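Local coordinates for membrane-associated protein VP24 (PDB 4OR8) that may act as a minor matrix protein that takes part in assembly of the viral nucleocapsid and in budding of the virion, at residues T69-L74 with H92-P97; Q123-G128 with F164-A169; V133-E138 with I148-N153. All blocks are in the same frame, centred on the assembly; numbering follows the deposited sequence. Where two conformers were deposited one is given.

Contact 1: T69-L74 with H92-P97; sequences TLLHHL and HLFKNP
L71 is the first residue of 69-74 to reach F94, and it does so with both side chain and backbone. Its CD2 methyl lies 4.1 Å from CE1 of the F94 ring. L71 O stands at the ring's edge, near its plane, 4.0 Å from the same CE1, so the carbonyl meets C-H rather than the pi face. With CG beside the backbone N (chi1 -79°), L71 brings its branch end nearer to the ring than its CB direction alone would suggest.

Three residues on, L74 falls on the same side as L71 and makes the larger part of the contact; its N still bonds to L70 O at 2.9 Å. L74 CB comes up obliquely to the ring, 3.5 Å from F94 CD1, and L74 CD1 lies farther out along it, 3.9 Å from F94 CZ. The L74 and F94 side chains run alongside each other the same way, with L74 CA 6.0 Å from F94 CA. At the base of the pair, L74 O sits over F94 CB, 3.3 Å away. Nothing polar bridges the two segments directly; the interface is apolar apart from the carbonyl oxygens that border the ring.

R87 links the two segments, its NE bonding to L74 O and its NH2 to F94 O, just where K95 leaves helical geometry. The contact thus sets the later part of helix 68-73 against the end of helix 91-94, with T86 of helix 84-89 also touching F94. Beyond the ring, L71 packs on F235 and L237 of strand 228-239, which L93 also meets, while L74 lies on W83 and on L255 of the second subunit.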
loop_
_atom_site.group_PDB
_atom_site.type_symbol
_atom_site.label_atom_id
_atom_site.label_comp_id
_atom_site.label_asym_id
_atom_site.label_seq_id
_atom_site.Cartn_x
_atom_site.Cartn_y
_atom_site.Cartn_z
ATOM N N THR B 69 -10.851 8.100 -7.091
ATOM C CA THR B 69 -10.914 8.800 -8.365
ATOM C C THR B 69 -10.484 7.869 -9.492
ATOM O O THR B 69 -11.128 7.808 -10.539
ATOM C CB THR B 69 -10.028 10.057 -8.363
ATOM O OG1 THR B 69 -10.414 10.914 -7.283
ATOM C CG2 THR B 69 -10.174 10.812 -9.674
ATOM N N LEU B 70 -9.399 7.137 -9.263
ATOM C CA LEU B 70 -8.878 6.197 -10.247
ATOM C C LEU B 70 -9.863 5.071 -10.556
ATOM O O LEU B 70 -10.085 4.743 -11.720
ATOM C CB LEU B 70 -7.546 5.610 -9.780
ATOM C CG LEU B 70 -6.903 4.600 -10.733
ATOM C CD1 LEU B 70 -6.549 5.259 -12.062
ATOM C CD2 LEU B 70 -5.679 3.964 -10.100
ATOM N N LEU B 71 -10.445 4.482 -9.514
ATOM C CA LEU B 71 -11.401 3.386 -9.684
ATOM C C LEU B 71 -12.572 3.786 -10.570
ATOM O O LEU B 71 -13.003 3.017 -11.431
ATOM C CB LEU B 71 -11.932 2.909 -8.331
ATOM C CG LEU B 71 -11.041 1.981 -7.507
ATOM C CD1 LEU B 71 -11.705 1.671 -6.176
ATOM C CD2 LEU B 71 -10.747 0.702 -8.274
ATOM N N HIS B 72 -13.085 4.991 -10.352
ATOM C CA HIS B 72 -14.201 5.481 -11.143
ATOM C C HIS B 72 -13.803 5.696 -12.597
ATOM O O HIS B 72 -14.559 5.366 -13.509
ATOM C CB HIS B 72 -14.778 6.759 -10.533
ATOM C CG HIS B 72 -15.666 6.514 -9.352
ATOM N ND1 HIS B 72 -15.186 6.431 -8.063
ATOM C CD2 HIS B 72 -17.004 6.325 -9.267
ATOM C CE1 HIS B 72 -16.190 6.205 -7.235
ATOM N NE2 HIS B 72 -17.304 6.136 -7.941
ATOM N N HIS B 73 -12.607 6.228 -12.810
ATOM C CA HIS B 73 -12.118 6.481 -14.159
ATOM C C HIS B 73 -11.882 5.191 -14.950
ATOM O O HIS B 73 -12.125 5.139 -16.155
ATOM C CB HIS B 73 -10.837 7.311 -14.118
ATOM C CG HIS B 73 -10.298 7.645 -15.473
ATOM N ND1 HIS B 73 -11.038 8.316 -16.422
ATOM C CD2 HIS B 73 -9.096 7.391 -16.041
ATOM C CE1 HIS B 73 -10.312 8.467 -17.515
ATOM N NE2 HIS B 73 -9.130 7.915 -17.310
ATOM N N LEU B 74 -11.415 4.152 -14.267
ATOM C CA LEU B 74 -11.139 2.869 -14.906
ATOM C C LEU B 74 -12.393 2.173 -15.452
ATOM O O LEU B 74 -12.293 1.215 -16.222
ATOM C CB LEU B 74 -10.406 1.939 -13.936
ATOM C CG LEU B 74 -8.987 2.330 -13.522
ATOM C CD1 LEU B 74 -8.456 1.368 -12.470
ATOM C CD2 LEU B 74 -8.070 2.366 -14.728
ATOM N N HIS B 92 -15.523 -7.806 -15.580
ATOM C CA HIS B 92 -16.787 -7.773 -14.850
ATOM C C HIS B 92 -16.888 -6.555 -13.937
ATOM O O HIS B 92 -17.980 -6.163 -13.528
ATOM C CB HIS B 92 -16.930 -9.044 -14.020
ATOM C CG HIS B 92 -15.688 -9.405 -13.270
ATOM N ND1 HIS B 92 -14.615 -10.033 -13.865
ATOM C CD2 HIS B 92 -15.339 -9.210 -11.976
ATOM C CE1 HIS B 92 -13.662 -10.215 -12.969
ATOM N NE2 HIS B 92 -14.076 -9.726 -11.814
ATOM N N LEU B 93 -15.739 -5.968 -13.612
ATOM C CA LEU B 93 -15.700 -4.793 -12.751
ATOM C C LEU B 93 -15.632 -3.486 -13.543
ATOM O O LEU B 93 -16.400 -2.558 -13.287
ATOM C CB LEU B 93 -14.521 -4.880 -11.781
ATOM C CG LEU B 93 -14.497 -6.094 -10.849
ATOM C CD1 LEU B 93 -13.367 -5.983 -9.843
ATOM C CD2 LEU B 93 -15.829 -6.256 -10.143
ATOM N N PHE B 94 -14.718 -3.414 -14.505
ATOM C CA PHE B 94 -14.461 -2.162 -15.213
ATOM C C PHE B 94 -15.166 -2.045 -16.561
ATOM O O PHE B 94 -15.547 -0.951 -16.976
ATOM C CB PHE B 94 -12.958 -1.951 -15.395
ATOM C CG PHE B 94 -12.203 -1.854 -14.105
ATOM C CD1 PHE B 94 -12.476 -0.838 -13.205
ATOM C CD2 PHE B 94 -11.217 -2.776 -13.793
ATOM C CE1 PHE B 94 -11.785 -0.743 -12.016
ATOM C CE2 PHE B 94 -10.522 -2.686 -12.606
ATOM C CZ PHE B 94 -10.807 -1.666 -11.715
ATOM N N LYS B 95 -15.325 -3.167 -17.249
ATOM C CA LYS B 95 -15.999 -3.167 -18.541
ATOM C C LYS B 95 -17.448 -3.640 -18.399
ATOM O O LYS B 95 -18.041 -4.177 -19.334
ATOM C CB LYS B 95 -15.221 -4.014 -19.547
ATOM C CG LYS B 95 -13.792 -3.537 -19.730
ATOM C CD LYS B 95 -12.986 -4.479 -20.599
ATOM C CE LYS B 95 -13.493 -4.480 -22.020
ATOM N NZ LYS B 95 -12.571 -5.223 -22.912
ATOM N N ASN B 96 -17.996 -3.435 -17.206
ATOM C CA ASN B 96 -19.407 -3.660 -16.936
ATOM C C ASN B 96 -19.967 -2.440 -16.222
ATOM O O ASN B 96 -19.671 -2.218 -15.051
ATOM C CB ASN B 96 -19.599 -4.906 -16.074
ATOM C CG ASN B 96 -21.025 -5.057 -15.575
ATOM O OD1 ASN B 96 -21.973 -4.593 -16.211
ATOM N ND2 ASN B 96 -21.184 -5.702 -14.424
ATOM N N PRO B 97 -20.773 -1.639 -16.932
ATOM C CA PRO B 97 -21.289 -0.376 -16.392
ATOM C C PRO B 97 -22.218 -0.574 -15.197
ATOM O O PRO B 97 -22.385 0.347 -14.397
ATOM C CB PRO B 97 -22.069 0.218 -17.573
ATOM C CG PRO B 97 -21.505 -0.452 -18.785
ATOM C CD PRO B 97 -21.163 -1.838 -18.337
#

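Contact 2: Q123-G128 with F164-A169; sequences QSLIPG and FKILMA
I166 meets S124 and L125 through one methyl, CG2, which touches both residues. S124 OG is 3.6 Å from I166 CG2, a van der Waals approach of a hydroxyl to a methyl and not a polar bond. On the leucine side, L125 CD2 lies 3.7 Å from I166 CG2. The other branch of the isoleucine turns to the serine backbone, I166 CD1 coming to 3.9 Å from S124 O. S124 is therefore touched at both its hydroxyl and its carbonyl, while L125 offers a single methyl.

In I166, CG2, anti to the backbone N, reaches the serine hydroxyl and the leucine methyl, while the CG1 arm (chi1 -67°) extends to the S124 carbonyl. L125 sets off at an angle to the helix; with CD1 anti to CA (chi2 180°) and directed at V133, the other methyl, CD2, is left on the side of I166. The leucine and isoleucine side chains lie alongside one another, pointing opposite ways.

Behind I166, regular helical bonds hold the backbone, among them M168 N to F164 O at 3.1 Å. F164 leaves the far side of this turn, where M168 CE lies over one face of its ring, 3.6 Å above the plane. The ring packs among L35, L37 and T40. On the opposing segment, L125 also touches M163 and V133, and thus reaches both helix 161-178 and helix 127-142. L167 adds a second link between these helices by packing on F129.

Just past L125, I126 takes the N-cap position and P127 begins the first turn of helix 127-142. The loop that leads into this helix thus packs on helix 161-178, in the helical part of the fold described as pyramidal.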
loop_
_atom_site.group_PDB
_atom_site.type_symbol
_atom_site.label_atom_id
_atom_site.label_comp_id
_atom_site.label_asym_id
_atom_site.label_seq_id
_atom_site.Cartn_x
_atom_site.Cartn_y
_atom_site.Cartn_z
ATOM N N GLN B 123 -11.980 -22.167 15.383
ATOM C CA GLN B 123 -11.603 -23.503 15.787
ATOM C C GLN B 123 -11.364 -23.557 17.297
ATOM O O GLN B 123 -11.561 -24.595 17.931
ATOM C CB GLN B 123 -10.406 -23.973 14.954
ATOM C CG GLN B 123 -9.370 -24.763 15.697
ATOM C CD GLN B 123 -8.302 -23.876 16.298
ATOM O OE1 GLN B 123 -8.435 -22.650 16.322
ATOM N NE2 GLN B 123 -7.230 -24.491 16.785
ATOM N N SER B 124 -11.000 -22.417 17.877
ATOM C CA SER B 124 -10.743 -22.336 19.314
ATOM C C SER B 124 -11.788 -21.508 20.063
ATOM O O SER B 124 -11.578 -21.120 21.213
ATOM C CB SER B 124 -9.349 -21.766 19.573
ATOM O OG SER B 124 -9.198 -20.503 18.950
ATOM N N LEU B 125 -12.911 -21.243 19.407
ATOM C CA LEU B 125 -14.009 -20.519 20.032
ATOM C C LEU B 125 -15.008 -21.497 20.628
ATOM O O LEU B 125 -15.235 -22.576 20.079
ATOM C CB LEU B 125 -14.725 -19.640 19.007
ATOM C CG LEU B 125 -13.898 -18.603 18.252
ATOM C CD1 LEU B 125 -14.780 -17.837 17.279
ATOM C CD2 LEU B 125 -13.214 -17.661 19.219
ATOM N N ILE B 126 -15.605 -21.118 21.751
ATOM C CA ILE B 126 -16.695 -21.892 22.323
ATOM C C ILE B 126 -17.937 -21.711 21.453
ATOM O O ILE B 126 -18.171 -20.620 20.932
ATOM C CB ILE B 126 -16.971 -21.476 23.783
ATOM C CG1 ILE B 126 -17.093 -19.957 23.896
ATOM C CG2 ILE B 126 -15.855 -21.962 24.684
ATOM C CD1 ILE B 126 -17.186 -19.467 25.322
ATOM N N PRO B 127 -18.725 -22.789 21.277
ATOM C CA PRO B 127 -19.881 -22.838 20.368
ATOM C C PRO B 127 -20.861 -21.682 20.544
ATOM O O PRO B 127 -21.373 -21.161 19.552
ATOM C CB PRO B 127 -20.557 -24.157 20.743
ATOM C CG PRO B 127 -19.445 -25.004 21.238
ATOM C CD PRO B 127 -18.524 -24.075 21.969
ATOM N N GLY B 128 -21.117 -21.291 21.787
ATOM C CA GLY B 128 -22.002 -20.174 22.057
ATOM C C GLY B 128 -21.482 -18.879 21.466
ATOM O O GLY B 128 -22.228 -18.134 20.830
ATOM N N PHE B 164 -12.703 -12.628 23.557
ATOM C CA PHE B 164 -12.403 -11.339 22.954
ATOM C C PHE B 164 -10.957 -11.316 22.467
ATOM O O PHE B 164 -10.672 -10.872 21.356
ATOM C CB PHE B 164 -12.634 -10.218 23.969
ATOM C CG PHE B 164 -12.313 -8.848 23.447
ATOM C CD1 PHE B 164 -11.053 -8.300 23.626
ATOM C CD2 PHE B 164 -13.272 -8.103 22.784
ATOM C CE1 PHE B 164 -10.757 -7.042 23.144
ATOM C CE2 PHE B 164 -12.982 -6.842 22.304
ATOM C CZ PHE B 164 -11.723 -6.311 22.483
ATOM N N LYS B 165 -10.052 -11.795 23.312
ATOM C CA LYS B 165 -8.631 -11.824 22.996
ATOM C C LYS B 165 -8.378 -12.673 21.756
ATOM O O LYS B 165 -7.675 -12.256 20.835
ATOM C CB LYS B 165 -7.842 -12.392 24.175
ATOM C CG LYS B 165 -6.622 -11.580 24.549
ATOM C CD LYS B 165 -6.985 -10.436 25.474
ATOM C CE LYS B 165 -7.288 -10.950 26.867
ATOM N NZ LYS B 165 -6.119 -11.671 27.445
ATOM N N ILE B 166 -8.964 -13.865 21.743
ATOM C CA ILE B 166 -8.815 -14.788 20.626
ATOM C C ILE B 166 -9.380 -14.190 19.343
ATOM O O ILE B 166 -8.774 -14.296 18.273
ATOM C CB ILE B 166 -9.499 -16.142 20.927
ATOM C CG1 ILE B 166 -8.757 -16.868 22.049
ATOM C CG2 ILE B 166 -9.549 -17.017 19.683
ATOM C CD1 ILE B 166 -9.361 -18.202 22.416
ATOM N N LEU B 167 -10.535 -13.546 19.461
ATOM C CA LEU B 167 -11.189 -12.935 18.311
ATOM C C LEU B 167 -10.307 -11.893 17.638
ATOM O O LEU B 167 -10.197 -11.868 16.415
ATOM C CB LEU B 167 -12.520 -12.311 18.716
ATOM C CG LEU B 167 -13.270 -11.653 17.557
ATOM C CD1 LEU B 167 -13.598 -12.691 16.493
ATOM C CD2 LEU B 167 -14.527 -10.941 18.046
ATOM N N MET B 168 -9.675 -11.041 18.439
ATOM C CA MET B 168 -8.778 -10.022 17.910
ATOM C C MET B 168 -7.530 -10.659 17.305
ATOM O O MET B 168 -7.084 -10.270 16.228
ATOM C CB MET B 168 -8.392 -9.025 19.000
ATOM C CG MET B 168 -9.574 -8.356 19.683
ATOM S SD MET B 168 -10.662 -7.465 18.547
ATOM C CE MET B 168 -12.236 -8.198 18.980
ATOM N N ALA B 169 -6.971 -11.645 18.000
ATOM C CA ALA B 169 -5.785 -12.347 17.514
ATOM C C ALA B 169 -6.049 -13.050 16.184
ATOM O O ALA B 169 -5.175 -13.117 15.314
ATOM C CB ALA B 169 -5.298 -13.344 18.551
#

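Contact 3: V133-E138 with I148-N153; sequences VHMLSE and IHISPN
The bond from S137 N to V133 O, 2.8 Å, belongs to the helical turn that presents M135 and L136 to I148 and I150. The motif is an extended run of chain packed on a helix: residues 148-150 pass along helix 127-142 before entering helix 152-158, within the helical part of the pyramidal fold. Because the run is extended, I148 and I150 both face the helix, with H149 between them turned elsewhere.

L136 meets both isoleucines with one methyl. Its CG lies beside the backbone N (chi1 -69°), which brings CD2 forward: L136 CD2 is 3.6 Å from I148 CG2 and 4.1 Å from I150 CD1. The I150 side chain stands roughly perpendicular to that of L136, and the two meet through their terminal methyls. I150 uses its other branch for M135, whose CE reaches to 4.3 Å from I150 CG2 in a looser touch. The contact across the segments is purely apolar.

Further out, I148 bonds through its backbone to A41 and touches W139, while I150 also packs on I132. On the helix side, S137 OG is bonded to G113 O. At the far end of the run S151 is the N-cap of helix 152-158, its OG accepting a weak bond from N153 N at 3.3 Å.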
loop_
_atom_site.group_PDB
_atom_site.type_symbol
_atom_site.label_atom_id
_atom_site.label_comp_id
_atom_site.label_asym_id
_atom_site.label_seq_id
_atom_site.Cartn_x
_atom_site.Cartn_y
_atom_site.Cartn_z
ATOM N N VAL B 133 -20.222 -14.789 16.850
ATOM C CA VAL B 133 -19.328 -14.385 15.770
ATOM C C VAL B 133 -20.031 -14.507 14.420
ATOM O O VAL B 133 -19.835 -13.685 13.524
ATOM C CB VAL B 133 -18.027 -15.219 15.773
ATOM C CG1 VAL B 133 -17.199 -14.942 14.527
ATOM C CG2 VAL B 133 -17.212 -14.925 17.024
ATOM N N HIS B 134 -20.873 -15.526 14.291
ATOM C CA HIS B 134 -21.648 -15.717 13.074
ATOM C C HIS B 134 -22.610 -14.556 12.846
ATOM O O HIS B 134 -22.728 -14.045 11.732
ATOM C CB HIS B 134 -22.417 -17.033 13.128
ATOM C CG HIS B 134 -23.181 -17.334 11.880
ATOM N ND1 HIS B 134 -24.558 -17.282 11.819
ATOM C CD2 HIS B 134 -22.763 -17.686 10.641
ATOM C CE1 HIS B 134 -24.954 -17.593 10.598
ATOM N NE2 HIS B 134 -23.885 -17.842 9.864
ATOM N N MET B 135 -23.296 -14.142 13.906
ATOM C CA MET B 135 -24.195 -12.998 13.836
ATOM C C MET B 135 -23.430 -11.731 13.474
ATOM O O MET B 135 -23.880 -10.952 12.635
ATOM C CB MET B 135 -24.933 -12.806 15.164
ATOM C CG MET B 135 -26.085 -13.772 15.387
ATOM S SD MET B 135 -26.936 -13.505 16.957
ATOM C CE MET B 135 -25.836 -14.330 18.101
ATOM N N LEU B 136 -22.276 -11.530 14.110
ATOM C CA LEU B 136 -21.432 -10.371 13.828
ATOM C C LEU B 136 -21.001 -10.362 12.372
ATOM O O LEU B 136 -21.055 -9.334 11.700
ATOM C CB LEU B 136 -20.194 -10.367 14.727
ATOM C CG LEU B 136 -20.429 -10.104 16.214
ATOM C CD1 LEU B 136 -19.123 -10.188 16.993
ATOM C CD2 LEU B 136 -21.092 -8.754 16.419
ATOM N N SER B 137 -20.581 -11.524 11.893
ATOM C CA SER B 137 -20.114 -11.661 10.522
ATOM C C SER B 137 -21.198 -11.278 9.519
ATOM O O SER B 137 -20.930 -10.558 8.558
ATOM C CB SER B 137 -19.630 -13.087 10.262
ATOM O OG SER B 137 -19.102 -13.201 8.955
ATOM N N GLU B 138 -22.417 -11.762 9.746
ATOM C CA GLU B 138 -23.537 -11.442 8.868
ATOM C C GLU B 138 -23.842 -9.953 8.907
ATOM O O GLU B 138 -24.160 -9.349 7.883
ATOM C CB GLU B 138 -24.784 -12.242 9.249
ATOM C CG GLU B 138 -24.745 -13.699 8.819
ATOM C CD GLU B 138 -26.035 -14.444 9.133
ATOM O OE1 GLU B 138 -26.872 -13.909 9.892
ATOM O OE2 GLU B 138 -26.209 -15.569 8.617
ATOM N N ILE B 148 -24.806 -3.515 16.136
ATOM C CA ILE B 148 -25.610 -4.726 16.172
ATOM C C ILE B 148 -25.979 -4.986 17.630
ATOM O O ILE B 148 -25.134 -4.893 18.520
ATOM C CB ILE B 148 -24.848 -5.933 15.576
ATOM C CG1 ILE B 148 -25.666 -7.219 15.712
ATOM C CG2 ILE B 148 -23.496 -6.098 16.237
ATOM C CD1 ILE B 148 -26.900 -7.252 14.851
ATOM N N HIS B 149 -27.247 -5.280 17.886
ATOM C CA HIS B 149 -27.686 -5.497 19.259
ATOM C C HIS B 149 -27.910 -6.973 19.560
ATOM O O HIS B 149 -28.810 -7.605 19.009
ATOM C CB HIS B 149 -28.940 -4.676 19.566
ATOM C CG HIS B 149 -28.734 -3.197 19.452
ATOM N ND1 HIS B 149 -27.869 -2.502 20.270
ATOM C CD2 HIS B 149 -29.276 -2.283 18.613
ATOM C CE1 HIS B 149 -27.889 -1.222 19.942
ATOM N NE2 HIS B 149 -28.736 -1.062 18.940
ATOM N N ILE B 150 -27.068 -7.516 20.432
ATOM C CA ILE B 150 -27.175 -8.907 20.855
ATOM C C ILE B 150 -27.535 -8.951 22.334
ATOM O O ILE B 150 -27.019 -8.160 23.125
ATOM C CB ILE B 150 -25.853 -9.667 20.625
ATOM C CG1 ILE B 150 -25.398 -9.513 19.173
ATOM C CG2 ILE B 150 -26.005 -11.138 20.978
ATOM C CD1 ILE B 150 -24.098 -10.214 18.872
ATOM N N SER B 151 -28.425 -9.870 22.700
ATOM C CA SER B 151 -28.894 -9.989 24.078
ATOM C C SER B 151 -27.752 -10.182 25.073
ATOM O O SER B 151 -26.866 -11.011 24.860
ATOM C CB SER B 151 -29.892 -11.139 24.207
ATOM O OG SER B 151 -30.277 -11.317 25.559
ATOM N N PRO B 152 -27.782 -9.419 26.176
ATOM C CA PRO B 152 -26.750 -9.491 27.218
ATOM C C PRO B 152 -26.691 -10.868 27.865
ATOM O O PRO B 152 -25.696 -11.202 28.508
ATOM C CB PRO B 152 -27.210 -8.442 28.237
ATOM C CG PRO B 152 -28.673 -8.295 28.001
ATOM C CD PRO B 152 -28.852 -8.469 26.525
ATOM N N ASN B 153 -27.748 -11.657 27.693
ATOM C CA ASN B 153 -27.787 -13.015 28.218
ATOM C C ASN B 153 -26.769 -13.915 27.527
ATOM O O ASN B 153 -26.087 -14.710 28.178
ATOM C CB ASN B 153 -29.194 -13.600 28.082
ATOM C CG ASN B 153 -30.184 -12.972 29.047
ATOM O OD1 ASN B 153 -29.911 -11.933 29.647
ATOM N ND2 ASN B 153 -31.341 -13.605 29.200
#

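Contacts 2 and 3 are neighbours, their centres 14 Å apart, and both draw on helix 127-142. V133 joins them directly: its CG2 lies 3.8 Å from L125 CD1 and 4.3 Å from L167 CD1. In the sequence contact 3 is nested inside the loop that contact 2 closes, and helices 152-158 and 161-178, one used by each, follow one another. Contact 1 closes earlier in the chain and lies across the chain's centre from both, its centre 38 Å from that of contact 2 and 35 Å from that of contact 3. Of the three, contact 1 alone has the second subunit touching its segments.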